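Local coordinates for protein CymD (PDB 6Z34) that forms an outer-membrane channel of the FadL family for monoaromatic hydrocarbons, taking them up by lateral diffusion during biodegradation, at residues N148-V153 with L226-T231; P232-G237 with A284-E289. All blocks are in the same frame, centred on the assembly; numbering follows the deposited sequence.

Contact 1 of 2, residues N148-V153 with L226-T231; sequences NEKLSV and LTYQLT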
loop_
_atom_site.group_PDB
_atom_site.type_symbol
_atom_site.label_atom_id
_atom_site.label_comp_id
_atom_site.label_asym_id
_atom_site.label_seq_id
_atom_site.Cartn_x
_atom_site.Cartn_y
_atom_site.Cartn_z
ATOM N N ASN A 148 -8.625 0.960 30.343
ATOM C CA ASN A 148 -8.671 0.124 31.533
ATOM C C ASN A 148 -8.043 -1.214 31.169
ATOM O O ASN A 148 -7.405 -1.340 30.116
ATOM C CB ASN A 148 -10.114 -0.038 32.037
ATOM C CG ASN A 148 -11.042 -0.549 30.955
ATOM O OD1 ASN A 148 -10.803 -1.604 30.369
ATOM N ND2 ASN A 148 -12.090 0.214 30.662
ATOM N N GLU A 149 -8.271 -2.219 32.015
ATOM C CA GLU A 149 -7.687 -3.535 31.807
ATOM C C GLU A 149 -8.279 -4.258 30.598
ATOM O O GLU A 149 -7.667 -5.209 30.101
ATOM C CB GLU A 149 -7.860 -4.384 33.072
ATOM C CG GLU A 149 -9.307 -4.491 33.590
ATOM C CD GLU A 149 -9.784 -3.242 34.330
ATOM O OE1 GLU A 149 -8.934 -2.423 34.748
ATOM O OE2 GLU A 149 -11.015 -3.081 34.489
ATOM N N LYS A 150 -9.443 -3.842 30.112
ATOM C CA LYS A 150 -10.032 -4.482 28.941
ATOM C C LYS A 150 -9.956 -3.645 27.665
ATOM O O LYS A 150 -9.779 -4.211 26.583
ATOM C CB LYS A 150 -11.496 -4.837 29.217
ATOM C CG LYS A 150 -11.695 -5.839 30.327
ATOM C CD LYS A 150 -13.161 -6.217 30.426
ATOM C CE LYS A 150 -13.393 -7.296 31.474
ATOM N NZ LYS A 150 -12.315 -8.319 31.403
ATOM N N LEU A 151 -10.070 -2.321 27.763
ATOM C CA LEU A 151 -10.224 -1.446 26.610
ATOM C C LEU A 151 -8.934 -0.683 26.315
ATOM O O LEU A 151 -8.380 -0.021 27.200
ATOM C CB LEU A 151 -11.372 -0.457 26.838
ATOM C CG LEU A 151 -11.474 0.540 25.675
ATOM C CD1 LEU A 151 -11.929 -0.159 24.394
ATOM C CD2 LEU A 151 -12.403 1.684 26.009
ATOM N N SER A 152 -8.466 -0.777 25.065
ATOM C CA SER A 152 -7.360 0.018 24.542
ATOM C C SER A 152 -7.837 0.772 23.310
ATOM O O SER A 152 -8.530 0.201 22.457
ATOM C CB SER A 152 -6.168 -0.856 24.159
ATOM O OG SER A 152 -5.326 -1.077 25.272
ATOM N N VAL A 153 -7.460 2.045 23.212
ATOM C CA VAL A 153 -7.730 2.863 22.040
ATOM C C VAL A 153 -6.412 3.366 21.452
ATOM O O VAL A 153 -5.397 3.484 22.145
ATOM C CB VAL A 153 -8.648 4.050 22.370
ATOM C CG1 VAL A 153 -10.031 3.567 22.834
ATOM C CG2 VAL A 153 -7.981 4.959 23.398
ATOM N N LEU A 226 -9.548 0.361 18.145
ATOM C CA LEU A 226 -9.616 -0.043 19.546
ATOM C C LEU A 226 -9.418 -1.550 19.647
ATOM O O LEU A 226 -9.543 -2.276 18.660
ATOM C CB LEU A 226 -10.933 0.370 20.215
ATOM C CG LEU A 226 -12.233 -0.275 19.716
ATOM C CD1 LEU A 226 -12.561 -1.559 20.455
ATOM C CD2 LEU A 226 -13.396 0.689 19.832
ATOM N N THR A 227 -9.053 -2.009 20.849
ATOM C CA THR A 227 -9.078 -3.431 21.162
ATOM C C THR A 227 -9.825 -3.625 22.468
ATOM O O THR A 227 -9.847 -2.740 23.329
ATOM C CB THR A 227 -7.684 -4.058 21.267
ATOM O OG1 THR A 227 -7.001 -3.531 22.402
ATOM C CG2 THR A 227 -6.876 -3.762 20.042
ATOM N N TYR A 228 -10.458 -4.780 22.597
ATOM C CA TYR A 228 -11.250 -5.094 23.782
ATOM C C TYR A 228 -11.002 -6.540 24.162
ATOM O O TYR A 228 -11.260 -7.445 23.357
ATOM C CB TYR A 228 -12.741 -4.851 23.558
ATOM C CG TYR A 228 -13.537 -4.879 24.851
ATOM C CD1 TYR A 228 -13.525 -3.789 25.716
ATOM C CD2 TYR A 228 -14.284 -5.991 25.208
ATOM C CE1 TYR A 228 -14.240 -3.798 26.889
ATOM C CE2 TYR A 228 -15.011 -6.020 26.398
ATOM C CZ TYR A 228 -14.983 -4.917 27.234
ATOM O OH TYR A 228 -15.698 -4.921 28.414
ATOM N N GLN A 229 -10.491 -6.751 25.375
ATOM C CA GLN A 229 -10.291 -8.099 25.911
ATOM C C GLN A 229 -11.583 -8.525 26.582
ATOM O O GLN A 229 -11.783 -8.290 27.770
ATOM C CB GLN A 229 -9.138 -8.130 26.903
ATOM C CG GLN A 229 -8.772 -9.533 27.317
ATOM C CD GLN A 229 -7.777 -10.158 26.362
ATOM O OE1 GLN A 229 -6.764 -9.549 26.035
ATOM N NE2 GLN A 229 -8.068 -11.372 25.898
ATOM N N LEU A 230 -12.489 -9.142 25.826
ATOM C CA LEU A 230 -13.766 -9.471 26.447
ATOM C C LEU A 230 -13.677 -10.725 27.308
ATOM O O LEU A 230 -14.401 -10.847 28.300
ATOM C CB LEU A 230 -14.866 -9.606 25.392
ATOM C CG LEU A 230 -14.727 -10.355 24.074
ATOM C CD1 LEU A 230 -14.301 -11.785 24.272
ATOM C CD2 LEU A 230 -16.088 -10.327 23.412
ATOM N N THR A 231 -12.771 -11.628 26.962
ATOM C CA THR A 231 -12.490 -12.893 27.614
ATOM C C THR A 231 -10.996 -12.972 27.876
ATOM O O THR A 231 -10.204 -12.396 27.122
ATOM C CB THR A 231 -12.953 -14.054 26.718
ATOM O OG1 THR A 231 -14.356 -14.249 26.896
ATOM C CG2 THR A 231 -12.204 -15.354 26.993
HETATM O O HOH W 1 -7.720 -4.412 24.713
#
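Leu226 lies in a non-hydrogen-bonded antiparallel pair with Val153, CA to CA 4.3 Å, and its CB rests against Val153 CG1. At the end of its side chain, Leu226 CD1 meets Leu151 CD1 at 4.2 Å, so three aliphatic groups line one face of the strands. Thr227 supplies the hydrogen-bonded pair: Ser152 N reaches Thr227 O almost straight (176° at the hydrogen), and Thr227 N returns a 2.8 Å bond to Ser152 O. Its OG1 sits between backbone N and carbonyl carbon (chi1 67°), which sets it 3.3 Å from Ser152 CB and within 2.6 Å of water 1; that water donates to OG1 and also to Lys150 O. The strand axes run 4.6 Å apart at 170°, as expected of neighbouring staves in a FadL-type beta-barrel, and the Ser152–Thr227 face looks onto N-terminal residues: Ser152 OG is hydrogen-bonded to Thr38 OG1, and Thr227 touches Asn33 and Ala35. Tyr228 projects to the face of the leucines. Leu151 CB comes to the edge of its ring, while Lys150 CB makes an off-centre CH-pi contact, 4.2 Å from the centroid, and Lys150 CD packs against Tyr228 OH. Gln229 N bonds Lys150 O (2.9 Å); Lys150 N closes an Asx turn on Asn148 OD1, which also accepts from Leu151 N.

Contact 2 of 2, residues P232-G237 with A284-E289; sequences PKTRVG and AGISHE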
loop_
_atom_site.group_PDB
_atom_site.type_symbol
_atom_site.label_atom_id
_atom_site.label_comp_id
_atom_site.label_asym_id
_atom_site.label_seq_id
_atom_site.Cartn_x
_atom_site.Cartn_y
_atom_site.Cartn_z
ATOM N N PRO A 232 -10.581 -13.625 28.960
ATOM C CA PRO A 232 -9.139 -13.719 29.238
ATOM C C PRO A 232 -8.312 -14.251 28.077
ATOM O O PRO A 232 -7.148 -13.869 27.948
ATOM C CB PRO A 232 -9.084 -14.656 30.457
ATOM C CG PRO A 232 -10.464 -15.274 30.543
ATOM C CD PRO A 232 -11.375 -14.212 30.050
ATOM N N LYS A 233 -8.860 -15.108 27.221
ATOM C CA LYS A 233 -8.086 -15.634 26.106
ATOM C C LYS A 233 -8.431 -14.988 24.766
ATOM O O LYS A 233 -7.702 -15.193 23.788
ATOM C CB LYS A 233 -8.273 -17.154 26.008
ATOM C CG LYS A 233 -8.128 -17.855 27.345
ATOM C CD LYS A 233 -7.372 -19.164 27.235
ATOM C CE LYS A 233 -8.214 -20.252 26.607
ATOM N NZ LYS A 233 -7.517 -21.576 26.682
ATOM N N THR A 234 -9.506 -14.209 24.691
ATOM C CA THR A 234 -10.025 -13.726 23.424
ATOM C C THR A 234 -10.082 -12.210 23.449
ATOM O O THR A 234 -10.785 -11.625 24.279
ATOM C CB THR A 234 -11.408 -14.307 23.132
ATOM O OG1 THR A 234 -11.266 -15.681 22.747
ATOM C CG2 THR A 234 -12.066 -13.538 21.993
ATOM N N ARG A 235 -9.329 -11.586 22.549
ATOM C CA ARG A 235 -9.322 -10.145 22.371
ATOM C C ARG A 235 -9.958 -9.838 21.028
ATOM O O ARG A 235 -9.778 -10.585 20.059
ATOM C CB ARG A 235 -7.883 -9.596 22.437
ATOM C CG ARG A 235 -7.740 -8.077 22.325
ATOM C CD ARG A 235 -6.271 -7.656 22.410
ATOM N NE ARG A 235 -5.528 -8.427 23.404
ATOM C CZ ARG A 235 -4.574 -9.310 23.115
ATOM N NH1 ARG A 235 -4.237 -9.543 21.850
ATOM N NH2 ARG A 235 -3.959 -9.964 24.094
ATOM N N VAL A 236 -10.735 -8.763 20.974
ATOM C CA VAL A 236 -11.338 -8.341 19.720
ATOM C C VAL A 236 -10.824 -6.938 19.401
ATOM O O VAL A 236 -10.536 -6.141 20.303
ATOM C CB VAL A 236 -12.885 -8.417 19.792
ATOM C CG1 VAL A 236 -13.432 -7.512 20.859
ATOM C CG2 VAL A 236 -13.499 -8.074 18.460
ATOM N N GLY A 237 -10.654 -6.660 18.111
ATOM C CA GLY A 237 -10.085 -5.397 17.668
ATOM C C GLY A 237 -10.796 -4.871 16.437
ATOM O O GLY A 237 -11.256 -5.632 15.577
ATOM N N ALA A 284 -11.995 -5.551 11.166
ATOM C CA ALA A 284 -12.461 -6.134 12.412
ATOM C C ALA A 284 -11.822 -7.504 12.565
ATOM O O ALA A 284 -11.690 -8.251 11.585
ATOM C CB ALA A 284 -13.983 -6.264 12.444
ATOM N N GLY A 285 -11.413 -7.829 13.788
ATOM C CA GLY A 285 -10.740 -9.102 13.945
ATOM C C GLY A 285 -10.678 -9.550 15.388
ATOM O O GLY A 285 -11.116 -8.857 16.313
ATOM N N ILE A 286 -10.103 -10.731 15.565
ATOM C CA ILE A 286 -10.098 -11.385 16.857
ATOM C C ILE A 286 -8.799 -12.161 16.988
ATOM O O ILE A 286 -8.260 -12.674 16.000
ATOM C CB ILE A 286 -11.337 -12.292 16.999
ATOM C CG1 ILE A 286 -11.269 -13.141 18.254
ATOM C CG2 ILE A 286 -11.437 -13.190 15.827
ATOM C CD1 ILE A 286 -12.529 -13.950 18.443
ATOM N N SER A 287 -8.280 -12.198 18.220
ATOM C CA SER A 287 -7.123 -12.993 18.603
ATOM C C SER A 287 -7.484 -13.882 19.788
ATOM O O SER A 287 -8.076 -13.413 20.768
ATOM C CB SER A 287 -5.945 -12.109 18.993
ATOM O OG SER A 287 -4.830 -12.915 19.308
ATOM N N HIS A 288 -7.106 -15.154 19.707
ATOM C CA HIS A 288 -7.388 -16.133 20.744
ATOM C C HIS A 288 -6.078 -16.803 21.116
ATOM O O HIS A 288 -5.442 -17.439 20.270
ATOM C CB HIS A 288 -8.420 -17.169 20.280
ATOM C CG HIS A 288 -8.893 -18.075 21.373
ATOM N ND1 HIS A 288 -9.750 -17.656 22.369
ATOM C CD2 HIS A 288 -8.618 -19.375 21.636
ATOM C CE1 HIS A 288 -9.983 -18.661 23.195
ATOM N NE2 HIS A 288 -9.310 -19.715 22.771
ATOM N N GLU A 289 -5.670 -16.646 22.363
ATOM C CA GLU A 289 -4.386 -17.144 22.834
ATOM C C GLU A 289 -4.677 -18.299 23.790
ATOM O O GLU A 289 -4.952 -18.081 24.969
ATOM C CB GLU A 289 -3.583 -16.013 23.494
ATOM C CG GLU A 289 -3.007 -15.027 22.486
ATOM C CD GLU A 289 -2.681 -13.649 23.066
ATOM O OE1 GLU A 289 -2.394 -13.545 24.278
ATOM O OE2 GLU A 289 -2.708 -12.664 22.289
HETATM O O HOH W 2 -1.599 -10.036 21.101
#
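Thr234 and His288 face each other in a non-hydrogen-bonded antiparallel pair, and their side chains join where their backbones do not. Thr234 OG1 and His288 ND1 are 2.5 Å apart, a short hydrogen bond made at the edge of the imidazole, near its plane. With CG anti to the backbone N (chi1 -171°), the imidazole extends toward 232-237, its CE1 3.6 Å from Lys233 CB. Were His288 an alanine, the Thr234 hydroxyl would probably lose this partner and one flank of the Lys233 chain would be uncovered.

The backbone bonds are regular. Arg235 pairs with Ser287 through two bonds, Arg235 N to Ser287 O (2.8 Å) and Ser287 N to Arg235 O, and Gly237 pairs with Gly285 in the same way; Glu289 N also reaches Lys233 O. The alternating bridges, with axes 4.7 Å apart at 163°, mark neighbouring antiparallel strands, here of a FadL-type barrel.

On the Thr234 face, CG2 of Thr234 touches Ile286 CD1 at 3.6 Å.

Arg235, on the other face, meets Glu289: Arg235 NH2 and Glu289 OE2 form a long, weak salt bridge of 3.5 Å, with guanidinium and carboxylate planes 56° apart. Water 2 bridges the two, accepting from Arg235 NH1 at 2.8 Å and donating to Glu289 OE2. Arg235 NH1 also donates to Ala22 O, its stronger partner, in the N-terminal segment that Ser287 also touches.

The chemistry thus divides by face: a hydroxyl–imidazole hydrogen bond on one, and on the other an arginine whose charge is probably shared among a carboxylate, water and a main-chain carbonyl of the N-terminal segment.

Overall arrangement
The two contacts lie in series along the chain and side by side in the barrel wall, their centres about 10 Å apart. They meet where strand 198-229 turns into strand 234-259: Tyr228 N lies 2.7 Å from Val236 O, a probable hydrogen bond that continues the strand pairing from contact 1 to contact 2. Side chains also cross the boundary, Gln229 OE1 standing 3.1 Å from Arg235 NE in a weak bond. Ser152, Thr227, Arg235 and Ser287 all reach N-terminal residues, consistent with the hatch that plugs FadL-family barrels. Both contacts lie 25 to 28 Å from the centre of the chain, on the same side of it.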